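Local structure of shikimate dehydrogenase (NADP(+)) (5DZS) at residues B[5-10]-B[56-61]; B[82-87]-B[97-102]. The protein probably catalyses the reversible NADPH-linked reduction of 3-dehydroshikimate to shikimate, a step on the way to chorismate and the aromatic amino acids. One frame throughout, in Å; residues are numbered along the deposited sequence.

Contact 1 (B[5-10]-B[56-61]); sequences GLVGEK and QGVNVT
Gly-57 begins the pairing of strand 57-60 with strand 2-8, two parallel neighbours in the mixed sheet of the substrate-binding domain: its carbonyl takes a weak bond from Gly-5 N. Val-58 follows, paired with Gly-5, and Val-58 CB lies 3.4 Å from Gly-5 O. Val-58 CG2 and CB both lie 4.1 Å from Val-7 CG2, the two branched side chains meeting at a slant; Phe-36 of strand 31-37 packs on both. Beta-branched valines suit such extended positions, giving compact apolar cover to this face. Both backbone polar atoms of Asn-59 turn to strand 2-8, N giving a 2.8 Å bond to Gly-5 O and O receiving Val-7 N. Its CB, 3.7 Å from Leu-6 CD1, meets the leucine almost at a right angle on the other face, while its amide is held by partners outside these strands, OD1 by Tyr-33 OH and ND2 by Ser-243 OG. Val-60 pairs with Val-7 and returns to the apolar face, where it touches Ile-88 of strand 87-91. Thr-61, a predicted shikimate ligand, closes the pairing as the strand ends: its N meets Val-7 O at 2.9 Å. With OG1 anti to the backbone N (chi1 -171°), the hydroxyl is turned from strand 2-8 and the methyl towards it. Gly-8 gives that methyl room, since a CB there would collide with it; Thr-61 CG2 rests 3.8 Å from Leu-6 CD1.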
loop_
_atom_site.group_PDB
_atom_site.type_symbol
_atom_site.label_atom_id
_atom_site.label_comp_id
_atom_site.label_asym_id
_atom_site.label_seq_id
_atom_site.Cartn_x
_atom_site.Cartn_y
_atom_site.Cartn_z
ATOM N N GLY B 5 -2.386 -17.188 6.099
ATOM C CA GLY B 5 -3.599 -17.913 6.382
ATOM C C GLY B 5 -4.739 -17.059 6.830
ATOM O O GLY B 5 -4.638 -15.820 6.851
ATOM N N LEU B 6 -5.814 -17.735 7.197
ATOM C CA LEU B 6 -7.061 -17.114 7.607
ATOM C C LEU B 6 -7.364 -17.470 9.049
ATOM O O LEU B 6 -7.463 -18.653 9.392
ATOM C CB LEU B 6 -8.207 -17.599 6.712
ATOM C CG LEU B 6 -9.622 -17.147 7.093
ATOM C CD1 LEU B 6 -9.768 -15.641 7.047
ATOM C CD2 LEU B 6 -10.656 -17.839 6.225
ATOM N N VAL B 7 -7.528 -16.437 9.886
ATOM C CA VAL B 7 -7.828 -16.615 11.296
ATOM C C VAL B 7 -9.317 -16.398 11.570
ATOM O O VAL B 7 -9.873 -15.350 11.220
ATOM C CB VAL B 7 -7.008 -15.643 12.147
ATOM C CG1 VAL B 7 -7.437 -15.687 13.618
ATOM C CG2 VAL B 7 -5.510 -15.945 12.007
ATOM N N GLY B 8 -9.952 -17.379 12.198
ATOM C CA GLY B 8 -11.371 -17.287 12.549
ATOM C C GLY B 8 -11.697 -18.417 13.485
ATOM O O GLY B 8 -10.850 -19.255 13.756
ATOM N N GLU B 9 -12.927 -18.476 13.966
ATOM C CA GLU B 9 -13.284 -19.512 14.947
ATOM C C GLU B 9 -13.624 -20.856 14.289
ATOM O O GLU B 9 -13.137 -21.918 14.722
ATOM C CB GLU B 9 -14.429 -19.001 15.811
ATOM C CG GLU B 9 -14.822 -19.903 16.960
ATOM C CD GLU B 9 -16.004 -19.340 17.734
ATOM O OE1 GLU B 9 -16.743 -18.487 17.181
ATOM O OE2 GLU B 9 -16.196 -19.756 18.897
ATOM N N LYS B 10 -14.426 -20.793 13.226
ATOM C CA LYS B 10 -14.867 -21.978 12.474
ATOM C C LYS B 10 -14.736 -21.651 10.998
ATOM O O LYS B 10 -15.402 -20.726 10.515
ATOM C CB LYS B 10 -16.335 -22.289 12.791
ATOM C CG LYS B 10 -16.664 -22.460 14.271
ATOM C CD LYS B 10 -15.971 -23.670 14.879
ATOM C CE LYS B 10 -16.420 -23.887 16.323
ATOM N NZ LYS B 10 -15.846 -25.130 16.914
ATOM N N GLN B 56 3.979 -14.425 7.403
ATOM C CA GLN B 56 4.058 -13.090 6.810
ATOM C C GLN B 56 2.771 -12.304 6.874
ATOM O O GLN B 56 2.785 -11.066 7.014
ATOM C CB GLN B 56 4.554 -13.182 5.357
ATOM C CG GLN B 56 4.806 -11.836 4.726
ATOM C CD GLN B 56 5.455 -11.919 3.381
ATOM O OE1 GLN B 56 6.312 -12.778 3.122
ATOM N NE2 GLN B 56 5.075 -10.992 2.507
ATOM N N GLY B 57 1.664 -12.980 6.691
ATOM C CA GLY B 57 0.383 -12.288 6.732
ATOM C C GLY B 57 -0.770 -13.184 7.063
ATOM O O GLY B 57 -0.738 -14.377 6.712
ATOM N N VAL B 58 -1.813 -12.621 7.663
ATOM C CA VAL B 58 -3.029 -13.376 7.873
ATOM C C VAL B 58 -4.219 -12.507 7.569
ATOM O O VAL B 58 -4.156 -11.266 7.711
ATOM C CB VAL B 58 -3.209 -13.978 9.287
ATOM C CG1 VAL B 58 -2.065 -14.933 9.601
ATOM C CG2 VAL B 58 -3.316 -12.915 10.344
ATOM N N ASN B 59 -5.285 -13.125 7.112
ATOM C CA ASN B 59 -6.576 -12.489 7.120
ATOM C C ASN B 59 -7.266 -12.822 8.427
ATOM O O ASN B 59 -6.961 -13.828 9.069
ATOM C CB ASN B 59 -7.416 -12.967 5.951
ATOM C CG ASN B 59 -6.907 -12.458 4.632
ATOM O OD1 ASN B 59 -6.557 -13.241 3.749
ATOM N ND2 ASN B 59 -6.852 -11.150 4.482
ATOM N N VAL B 60 -8.236 -11.972 8.797
ATOM C CA VAL B 60 -9.001 -12.168 10.032
ATOM C C VAL B 60 -10.460 -12.086 9.638
ATOM O O VAL B 60 -10.897 -11.143 8.913
ATOM C CB VAL B 60 -8.662 -11.093 11.091
ATOM C CG1 VAL B 60 -9.387 -11.355 12.404
ATOM C CG2 VAL B 60 -7.181 -11.043 11.348
ATOM N N THR B 61 -11.222 -13.051 10.093
ATOM C CA THR B 61 -12.655 -13.058 9.863
ATOM C C THR B 61 -13.416 -13.150 11.193
ATOM O O THR B 61 -12.865 -12.935 12.299
ATOM C CB THR B 61 -13.062 -14.106 8.814
ATOM O OG1 THR B 61 -14.454 -13.940 8.454
ATOM C CG2 THR B 61 -12.814 -15.494 9.299
#

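Contact 2 (B[82-87]-B[97-102])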
loop_
_atom_site.group_PDB
_atom_site.type_symbol
_atom_site.label_atom_id
_atom_site.label_comp_id
_atom_site.label_asym_id
_atom_site.label_seq_id
_atom_site.Cartn_x
_atom_site.Cartn_y
_atom_site.Cartn_z
ATOM N N ILE B 82 -12.997 2.558 10.097
ATOM C CA ILE B 82 -14.032 1.492 10.018
ATOM C C ILE B 82 -14.222 0.875 11.400
ATOM O O ILE B 82 -15.339 0.553 11.759
ATOM C CB ILE B 82 -13.562 0.454 8.909
ATOM C CG1 ILE B 82 -14.068 0.932 7.540
ATOM C CG2 ILE B 82 -14.044 -0.970 9.117
ATOM C CD1 ILE B 82 -13.039 1.178 6.482
ATOM N N GLY B 83 -13.126 0.728 12.175
ATOM C CA GLY B 83 -13.107 0.108 13.502
ATOM C C GLY B 83 -12.912 -1.431 13.509
ATOM O O GLY B 83 -13.351 -2.130 14.429
ATOM N N ALA B 84 -12.186 -1.950 12.521
ATOM C CA ALA B 84 -11.974 -3.404 12.387
ATOM C C ALA B 84 -10.821 -3.652 11.440
ATOM O O ALA B 84 -10.549 -2.804 10.567
ATOM C CB ALA B 84 -13.210 -4.062 11.831
ATOM N N VAL B 85 -10.200 -4.824 11.591
ATOM C CA VAL B 85 -9.088 -5.264 10.775
ATOM C C VAL B 85 -9.368 -6.625 10.171
ATOM O O VAL B 85 -9.808 -7.525 10.886
ATOM C CB VAL B 85 -7.808 -5.312 11.633
ATOM C CG1 VAL B 85 -6.697 -6.169 11.014
ATOM C CG2 VAL B 85 -7.333 -3.893 11.873
ATOM N N ASN B 86 -9.128 -6.801 8.864
ATOM C CA ASN B 86 -9.233 -8.125 8.239
ATOM C C ASN B 86 -7.957 -8.602 7.574
ATOM O O ASN B 86 -7.956 -9.700 7.022
ATOM C CB ASN B 86 -10.389 -8.182 7.256
ATOM C CG ASN B 86 -10.111 -7.451 5.978
ATOM O OD1 ASN B 86 -9.119 -6.738 5.825
ATOM N ND2 ASN B 86 -11.002 -7.642 5.020
ATOM N N THR B 87 -6.883 -7.816 7.651
ATOM C CA THR B 87 -5.614 -8.153 6.987
ATOM C C THR B 87 -4.488 -7.701 7.904
ATOM O O THR B 87 -4.457 -6.533 8.298
ATOM C CB THR B 87 -5.523 -7.471 5.608
ATOM O OG1 THR B 87 -6.612 -7.913 4.773
ATOM C CG2 THR B 87 -4.206 -7.768 4.909
ATOM N N GLY B 97 -2.077 -3.666 10.818
ATOM C CA GLY B 97 -3.455 -4.006 10.492
ATOM C C GLY B 97 -4.068 -3.125 9.418
ATOM O O GLY B 97 -3.932 -1.885 9.470
ATOM N N TYR B 98 -4.799 -3.758 8.497
ATOM C CA TYR B 98 -5.471 -3.099 7.389
ATOM C C TYR B 98 -6.882 -3.631 7.264
ATOM O O TYR B 98 -7.221 -4.672 7.847
ATOM C CB TYR B 98 -4.738 -3.383 6.057
ATOM C CG TYR B 98 -3.276 -3.046 6.051
ATOM C CD1 TYR B 98 -2.325 -3.912 6.587
ATOM C CD2 TYR B 98 -2.821 -1.866 5.511
ATOM C CE1 TYR B 98 -0.998 -3.589 6.604
ATOM C CE2 TYR B 98 -1.466 -1.569 5.477
ATOM C CZ TYR B 98 -0.556 -2.461 6.028
ATOM O OH TYR B 98 0.804 -2.157 6.019
ATOM N N ASN B 99 -7.707 -2.937 6.498
ATOM C CA ASN B 99 -9.058 -3.409 6.251
ATOM C C ASN B 99 -9.394 -3.263 4.801
ATOM O O ASN B 99 -9.517 -2.136 4.287
ATOM C CB ASN B 99 -10.055 -2.674 7.115
ATOM C CG ASN B 99 -11.440 -3.277 7.003
ATOM O OD1 ASN B 99 -11.928 -3.500 5.882
ATOM N ND2 ASN B 99 -12.069 -3.540 8.124
ATOM N N THR B 100 -9.559 -4.381 4.119
ATOM C CA THR B 100 -9.942 -4.320 2.740
ATOM C C THR B 100 -11.481 -4.385 2.549
ATOM O O THR B 100 -11.929 -4.457 1.383
ATOM C CB THR B 100 -9.391 -5.490 2.039
ATOM O OG1 THR B 100 -10.049 -6.651 2.600
ATOM C CG2 THR B 100 -7.842 -5.566 2.175
ATOM N N ASP B 101 -12.295 -4.355 3.623
ATOM C CA ASP B 101 -13.781 -4.452 3.460
ATOM C C ASP B 101 -14.425 -3.310 2.655
ATOM O O ASP B 101 -15.334 -3.561 1.831
ATOM C CB ASP B 101 -14.522 -4.605 4.816
ATOM C CG ASP B 101 -14.535 -6.041 5.334
ATOM O OD1 ASP B 101 -14.277 -6.969 4.551
ATOM O OD2 ASP B 101 -14.842 -6.244 6.539
ATOM N N TYR B 102 -14.034 -2.065 2.911
ATOM C CA TYR B 102 -14.566 -0.927 2.147
ATOM C C TYR B 102 -14.167 -1.094 0.673
ATOM O O TYR B 102 -14.998 -0.938 -0.216
ATOM C CB TYR B 102 -14.038 0.396 2.735
ATOM C CG TYR B 102 -14.537 1.696 2.146
ATOM C CD1 TYR B 102 -14.051 2.170 0.920
ATOM C CD2 TYR B 102 -15.403 2.504 2.853
ATOM C CE1 TYR B 102 -14.468 3.375 0.402
ATOM C CE2 TYR B 102 -15.816 3.726 2.344
ATOM C CZ TYR B 102 -15.342 4.149 1.112
ATOM O OH TYR B 102 -15.755 5.361 0.611
HETATM O O HOH W 1 -13.389 -9.544 5.617
HETATM O O HOH W 2 -8.604 -8.791 2.873
#
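The amide of Asn-86 meets Thr-100 and Thr-87 with both its faces and its edge. Thr-100 N and Thr-87 OG1 approach its OD1 from opposite faces, the first at 2.9 Å and tilted 31° from the plane, the second well above it. At the edge, ND2 donates to Thr-100 OG1 at 2.8 Å, close to the amide plane, and also to a water that bonds Asp-101 OD1, itself an acceptor from Gln-239 NE2. Asparagine suits this place because one group both accepts and donates; its chi1 of 74° sets CG between the backbone N and carbonyl carbon, and the bonds on OD1 and ND2 fix the flip. The amide of Asn-99 works edge-on: ND2 holds Ala-84 O in its own plane at 171°, although ND2 stands above the plane of the Ala-84 carbonyl, and Ile-82 CG2 packs 3.4 Å from the same ND2. Asn-99 OD1 faces Asp-101 N in the manner of an Asx turn leading into helix 101-111, though the modelled separation is too short to be trusted. The Tyr-98 ring has Thr-87 O in plane at its edge, 3.8 Å from CD1.

Backbone bonds join the two segments in a classic beta bulge, Asn-86 and Thr-87 opposite Tyr-98. Tyr-98 O accepts from both Asn-86 N and Thr-87 N, and Tyr-98 N returns a 2.8 Å bond to Thr-87 O. Glycine suits position 97 because a CB there would press on Val-85 CG2, 4.1 Å from Gly-97 CA.

Gly-83, with positive phi, ends helix 77-82 in a Schellman motif. Helix 233-248 touches Asn-86, Thr-87, Tyr-98 and Thr-100, Phe-74 of the second subunit packs on Tyr-98, and helix 128-139 packs against Ile-82, Asp-101 and Tyr-102.

Contacts 1 and 2 lie along one mixed sheet, their centres about 12 Å apart, and follow each other in sequence. They join at Asn-86 O, which probably accepts from Val-60 N at 2.9 Å and from Asn-59 ND2 at 3.1 Å, so the end of strand 57-60 is bonded directly to the loop that carries Asn-86. Thr-61 of contact 1 and Asn-86 and Asp-101 of contact 2 are all predicted to bind shikimate. Lys-65, the predicted proton acceptor, comes close to both contacts: its side chain is about 4 Å from that of Thr-61 at the nearest atoms, and its NZ makes a salt bridge with Asp-101 OD2.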